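Local structure of glycerol dehydratase (Clostridium butyricum, 1R9D) at residues D107-S112 / D320-R325; N102-D107 / I328-F333. The protein probably dehydrates glycerol without vitamin B12, as a radical lyase of the pyruvate formate lyase-like family. All coordinates share one frame; numbering follows the deposited sequence.

Contact 1 of 2, residues D107-S112 / D320-R325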
# COMPACT_ATOMS: atom_id res chain seq x y z
N ASP A 107 -3.73 30.96 -22.95
CA ASP A 107 -3.55 30.31 -21.65
C ASP A 107 -2.26 30.75 -20.96
O ASP A 107 -1.55 29.94 -20.38
CB ASP A 107 -3.54 28.78 -21.80
CG ASP A 107 -4.90 28.23 -22.19
OD1 ASP A 107 -5.23 28.25 -23.40
OD2 ASP A 107 -5.64 27.79 -21.29
N ALA A 108 -1.98 32.05 -21.03
CA ALA A 108 -0.78 32.57 -20.39
C ALA A 108 -1.02 32.73 -18.89
O ALA A 108 -2.13 33.04 -18.46
CB ALA A 108 -0.40 33.92 -21.01
N PHE A 109 0.03 32.51 -18.11
CA PHE A 109 -0.05 32.67 -16.66
C PHE A 109 1.12 33.52 -16.19
O PHE A 109 2.23 33.42 -16.73
CB PHE A 109 0.02 31.32 -15.93
CG PHE A 109 -1.28 30.57 -15.90
CD1 PHE A 109 -1.65 29.74 -16.96
CD2 PHE A 109 -2.13 30.68 -14.81
CE1 PHE A 109 -2.85 29.03 -16.92
CE2 PHE A 109 -3.33 29.98 -14.76
CZ PHE A 109 -3.69 29.15 -15.82
N GLN A 110 0.87 34.35 -15.19
CA GLN A 110 1.91 35.20 -14.62
C GLN A 110 2.39 34.49 -13.36
O GLN A 110 1.68 33.66 -12.79
CB GLN A 110 1.33 36.57 -14.23
CG GLN A 110 0.57 37.28 -15.34
CD GLN A 110 1.39 37.42 -16.60
OE1 GLN A 110 2.50 37.95 -16.58
NE2 GLN A 110 0.85 36.94 -17.72
N ILE A 111 3.62 34.79 -12.93
CA ILE A 111 4.15 34.19 -11.71
C ILE A 111 5.27 35.09 -11.19
O ILE A 111 6.20 35.44 -11.92
CB ILE A 111 4.68 32.75 -11.95
CG1 ILE A 111 5.09 32.12 -10.61
CG2 ILE A 111 5.83 32.75 -12.94
CD1 ILE A 111 5.49 30.67 -10.70
N SER A 112 5.16 35.48 -9.93
CA SER A 112 6.13 36.37 -9.30
C SER A 112 7.49 35.73 -9.07
O SER A 112 7.61 34.50 -9.01
CB SER A 112 5.58 36.88 -7.97
OG SER A 112 5.43 35.81 -7.05
N ASP A 320 -14.15 31.73 -11.18
CA ASP A 320 -13.00 32.19 -10.40
C ASP A 320 -11.90 31.14 -10.32
O ASP A 320 -10.72 31.46 -10.17
CB ASP A 320 -13.44 32.57 -8.99
CG ASP A 320 -12.45 33.48 -8.30
OD1 ASP A 320 -12.46 33.54 -7.04
OD2 ASP A 320 -11.65 34.13 -9.01
N ILE A 321 -12.28 29.87 -10.42
CA ILE A 321 -11.33 28.77 -10.34
C ILE A 321 -10.56 28.57 -11.64
O ILE A 321 -11.14 28.66 -12.73
CB ILE A 321 -12.07 27.45 -9.98
CG1 ILE A 321 -12.83 27.64 -8.66
CG2 ILE A 321 -11.07 26.30 -9.88
CD1 ILE A 321 -13.60 26.42 -8.20
N ASN A 322 -9.26 28.33 -11.54
CA ASN A 322 -8.43 28.10 -12.71
C ASN A 322 -7.41 27.01 -12.38
O ASN A 322 -7.24 26.66 -11.21
CB ASN A 322 -7.71 29.38 -13.15
CG ASN A 322 -7.40 29.40 -14.64
OD1 ASN A 322 -7.34 28.35 -15.29
ND2 ASN A 322 -7.19 30.59 -15.19
N LYS A 323 -6.73 26.51 -13.40
CA LYS A 323 -5.76 25.43 -13.23
C LYS A 323 -4.65 25.49 -14.27
O LYS A 323 -4.89 25.31 -15.46
CB LYS A 323 -6.51 24.09 -13.35
CG LYS A 323 -5.63 22.84 -13.46
CD LYS A 323 -6.52 21.60 -13.64
CE LYS A 323 -5.72 20.32 -13.74
NZ LYS A 323 -6.63 19.14 -13.88
N VAL A 324 -3.41 25.72 -13.82
CA VAL A 324 -2.28 25.77 -14.74
C VAL A 324 -1.85 24.35 -15.11
O VAL A 324 -1.85 23.45 -14.26
CB VAL A 324 -1.09 26.55 -14.11
CG1 VAL A 324 -0.56 25.80 -12.89
CG2 VAL A 324 0.00 26.74 -15.15
N ARG A 325 -1.52 24.15 -16.38
CA ARG A 325 -1.09 22.84 -16.88
C ARG A 325 0.18 23.01 -17.71
O ARG A 325 0.46 24.11 -18.19
CB ARG A 325 -2.18 22.23 -17.78
CG ARG A 325 -3.57 22.14 -17.16
CD ARG A 325 -4.52 21.38 -18.09
NE ARG A 325 -5.86 21.21 -17.52
CZ ARG A 325 -6.79 22.16 -17.46
NH1 ARG A 325 -6.54 23.37 -17.95
NH2 ARG A 325 -7.97 21.89 -16.92

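Contact 2 of 2, residues N102-D107 / I328-F333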
# COMPACT_ATOMS: atom_id res chain seq x y z
N ASN A 102 4.67 33.17 -18.89
CA ASN A 102 4.15 34.47 -19.28
C ASN A 102 4.41 34.79 -20.75
O ASN A 102 3.99 35.84 -21.24
CB ASN A 102 4.75 35.58 -18.41
CG ASN A 102 6.25 35.76 -18.62
OD1 ASN A 102 6.84 36.73 -18.14
ND2 ASN A 102 6.87 34.82 -19.33
N LYS A 103 5.09 33.89 -21.45
CA LYS A 103 5.39 34.12 -22.86
C LYS A 103 4.45 33.37 -23.80
O LYS A 103 4.61 33.43 -25.02
CB LYS A 103 6.84 33.74 -23.15
CG LYS A 103 7.83 34.59 -22.35
CD LYS A 103 9.25 34.10 -22.50
CE LYS A 103 10.18 34.87 -21.56
NZ LYS A 103 11.57 34.34 -21.59
N ARG A 104 3.47 32.67 -23.24
CA ARG A 104 2.50 31.92 -24.05
C ARG A 104 1.57 32.88 -24.77
O ARG A 104 1.37 34.02 -24.33
CB ARG A 104 1.65 31.01 -23.17
CG ARG A 104 2.38 29.95 -22.39
CD ARG A 104 1.39 29.27 -21.45
NE ARG A 104 1.92 28.05 -20.85
CZ ARG A 104 1.21 27.26 -20.06
NH1 ARG A 104 -0.05 27.56 -19.77
NH2 ARG A 104 1.75 26.16 -19.56
N THR A 105 0.98 32.42 -25.87
CA THR A 105 0.03 33.24 -26.62
C THR A 105 -1.27 33.12 -25.84
O THR A 105 -1.72 34.08 -25.20
CB THR A 105 -0.23 32.68 -28.03
OG1 THR A 105 0.82 31.79 -28.41
CG2 THR A 105 -0.29 33.82 -29.04
N GLY A 106 -1.87 31.94 -25.90
CA GLY A 106 -3.10 31.69 -25.17
C GLY A 106 -2.78 30.98 -23.87
O GLY A 106 -1.68 30.46 -23.71
N ASP A 107 -3.73 30.96 -22.95
CA ASP A 107 -3.55 30.31 -21.65
C ASP A 107 -2.26 30.75 -20.96
O ASP A 107 -1.55 29.94 -20.38
CB ASP A 107 -3.54 28.78 -21.80
CG ASP A 107 -4.90 28.23 -22.19
OD1 ASP A 107 -5.23 28.25 -23.40
OD2 ASP A 107 -5.64 27.79 -21.29
N ILE A 328 2.24 21.14 -23.10
CA ILE A 328 1.65 20.17 -24.02
C ILE A 328 0.20 19.90 -23.63
O ILE A 328 -0.70 19.95 -24.48
CB ILE A 328 2.45 18.84 -24.01
CG1 ILE A 328 3.88 19.10 -24.48
CG2 ILE A 328 1.78 17.82 -24.91
CD1 ILE A 328 3.97 19.74 -25.86
N SER A 329 -0.04 19.61 -22.36
CA SER A 329 -1.39 19.35 -21.89
C SER A 329 -2.30 20.55 -22.14
O SER A 329 -3.51 20.40 -22.33
CB SER A 329 -1.37 19.01 -20.39
OG SER A 329 -0.56 17.88 -20.16
N THR A 330 -1.72 21.74 -22.13
CA THR A 330 -2.50 22.94 -22.36
C THR A 330 -3.10 22.92 -23.77
O THR A 330 -4.12 23.56 -24.02
CB THR A 330 -1.64 24.20 -22.17
OG1 THR A 330 -1.15 24.23 -20.82
CG2 THR A 330 -2.46 25.45 -22.43
N LYS A 331 -2.46 22.18 -24.68
CA LYS A 331 -2.96 22.06 -26.04
C LYS A 331 -4.20 21.17 -26.06
O LYS A 331 -5.06 21.30 -26.93
CB LYS A 331 -1.89 21.46 -26.96
CG LYS A 331 -0.62 22.28 -27.08
CD LYS A 331 0.44 21.50 -27.86
CE LYS A 331 1.78 22.22 -27.90
NZ LYS A 331 1.71 23.51 -28.64
N HIS A 332 -4.29 20.26 -25.09
CA HIS A 332 -5.42 19.34 -24.97
C HIS A 332 -6.62 20.03 -24.32
O HIS A 332 -7.77 19.67 -24.58
CB HIS A 332 -5.09 18.13 -24.08
CG HIS A 332 -3.82 17.43 -24.44
ND1 HIS A 332 -3.33 16.37 -23.70
CD2 HIS A 332 -2.93 17.62 -25.44
CE1 HIS A 332 -2.20 15.95 -24.23
NE2 HIS A 332 -1.93 16.70 -25.28
N PHE A 333 -6.34 21.01 -23.46
CA PHE A 333 -7.39 21.72 -22.74
C PHE A 333 -7.19 23.23 -22.85
O PHE A 333 -6.83 23.89 -21.87
CB PHE A 333 -7.37 21.32 -21.26
CG PHE A 333 -7.26 19.82 -21.02
CD1 PHE A 333 -6.04 19.25 -20.68
CD2 PHE A 333 -8.38 19.00 -21.12
CE1 PHE A 333 -5.94 17.88 -20.45
CE2 PHE A 333 -8.29 17.63 -20.89
CZ PHE A 333 -7.07 17.06 -20.55
O HOH W 1 -2.10 25.89 -18.64

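Contact 1 of 2, residues D107-S112 / D320-R325
Phe-109 lays one ring face against Val-324 and turns its far edge to Asn-322. Val-324 CB stands 4.0 Å from the centroid of the Phe-109 ring and 8° off its normal, a CH-pi contact; the methyl CG2 continues over the same face, 3.9 Å from CD1 of Phe-109. A chi1 of 64° sets CG1 of Val-324 between backbone N and carbonyl carbon and leaves CG2 anti to that N, over the CD1 side of the ring. At the ring's end, CZ of Phe-109 is 3.8 Å from Asn-322 OD1, the amide being inclined 53° to the ring. Asn-322 OD1 accepts a short but bent bond (2.7 Å) from Lys-323 N, and ND2 donates to Arg-81 O, which together should limit rotation of the amide. The close part is thus the buried Phe-109 ring against Val-324 and Asn-322, at van der Waals distance, whereas Gln-110 is exposed and Ala-108 partly exposed, neither touching 320-325. Lys-323 points its CB away from the contact, its NZ bonding to Asn-279 O. This is loop-to-loop packing within the pyruvate formate lyase-like family region, the Lys-323 side chain lying about 8 Å from the bound glycerol.

Contact 2 of 2, residues N102-D107 / I328-F333
Thr-330, on a short weakly bonded helical turn, meets both Arg-104 and Asp-107, and its side chain divides the contact into a polar and an apolar half. CB sits over one face of the Arg-104 guanidinium. From there OG1 runs toward that group, 3.7 Å from Arg-104 NH1, too long for a direct bond; one water fills the link, lying 2.9 Å from Arg-104 NH1, whose proton it accepts, and donating to OG1 of Thr-330. The same hydroxyl bonds to Asp-326 O, one turn back. The other branch, CG2, anti to the Thr-330 backbone N, is pressed against Asp-107, 3.6 Å from CB and 3.7 Å from CG of that residue, as the two side chains pass in opposite directions.

The guanidinium is held by its edge. Arg-104 NH1 gives a 2.9 Å bond to Asp-107 O, straight at 163° and just 6° out of the guanidinium plane, and the water lies in that plane too. An extended chain from CG to NE carries the group to this position. NH2 pairs with Glu-97 in a salt bridge and also bonds to Arg-325 O, so both terminal nitrogens are engaged and rotation of the plane should be restricted.

Asp-107 has the positive phi of a left-handed residue, and its carboxylate is taken up by backbone amides: OD1 by Gly-335 N, OD2 by Tyr-336 N. Those two N-H groups would be expected to stabilise the negative charge. Arg-104 and the Asp-107 carboxylate form no salt bridge, so their charges are probably balanced mainly by other partners: the cation grips carbonyls, a water and Glu-97, the anion takes amides, and Thr-330 joins them through a water on one branch and a methyl on the other.

In the fold
Along the chain the order is 102-107, 107-112, 320-325, 328-333, so contact 1 is nested within the loop that contact 2 closes, and Asp-107 belongs to both. Their centres are 10 Å apart, about 18 and 17 Å from the chain's centre. One side of each is the connection between helices 92-97 and 113-125; the other is the stretch that leaves helix 304-317 and enters helix 329-332. The contacts also touch within each side: Phe-109 O packs 3.7 Å from Asn-102 CB, and Arg-325 CD packs 3.7 Å from Phe-333 CD1. Together the contacts bind two sequence-distant loops beside the glycerol site, where the Phe-333 side chain comes within about 4 Å of the ligand.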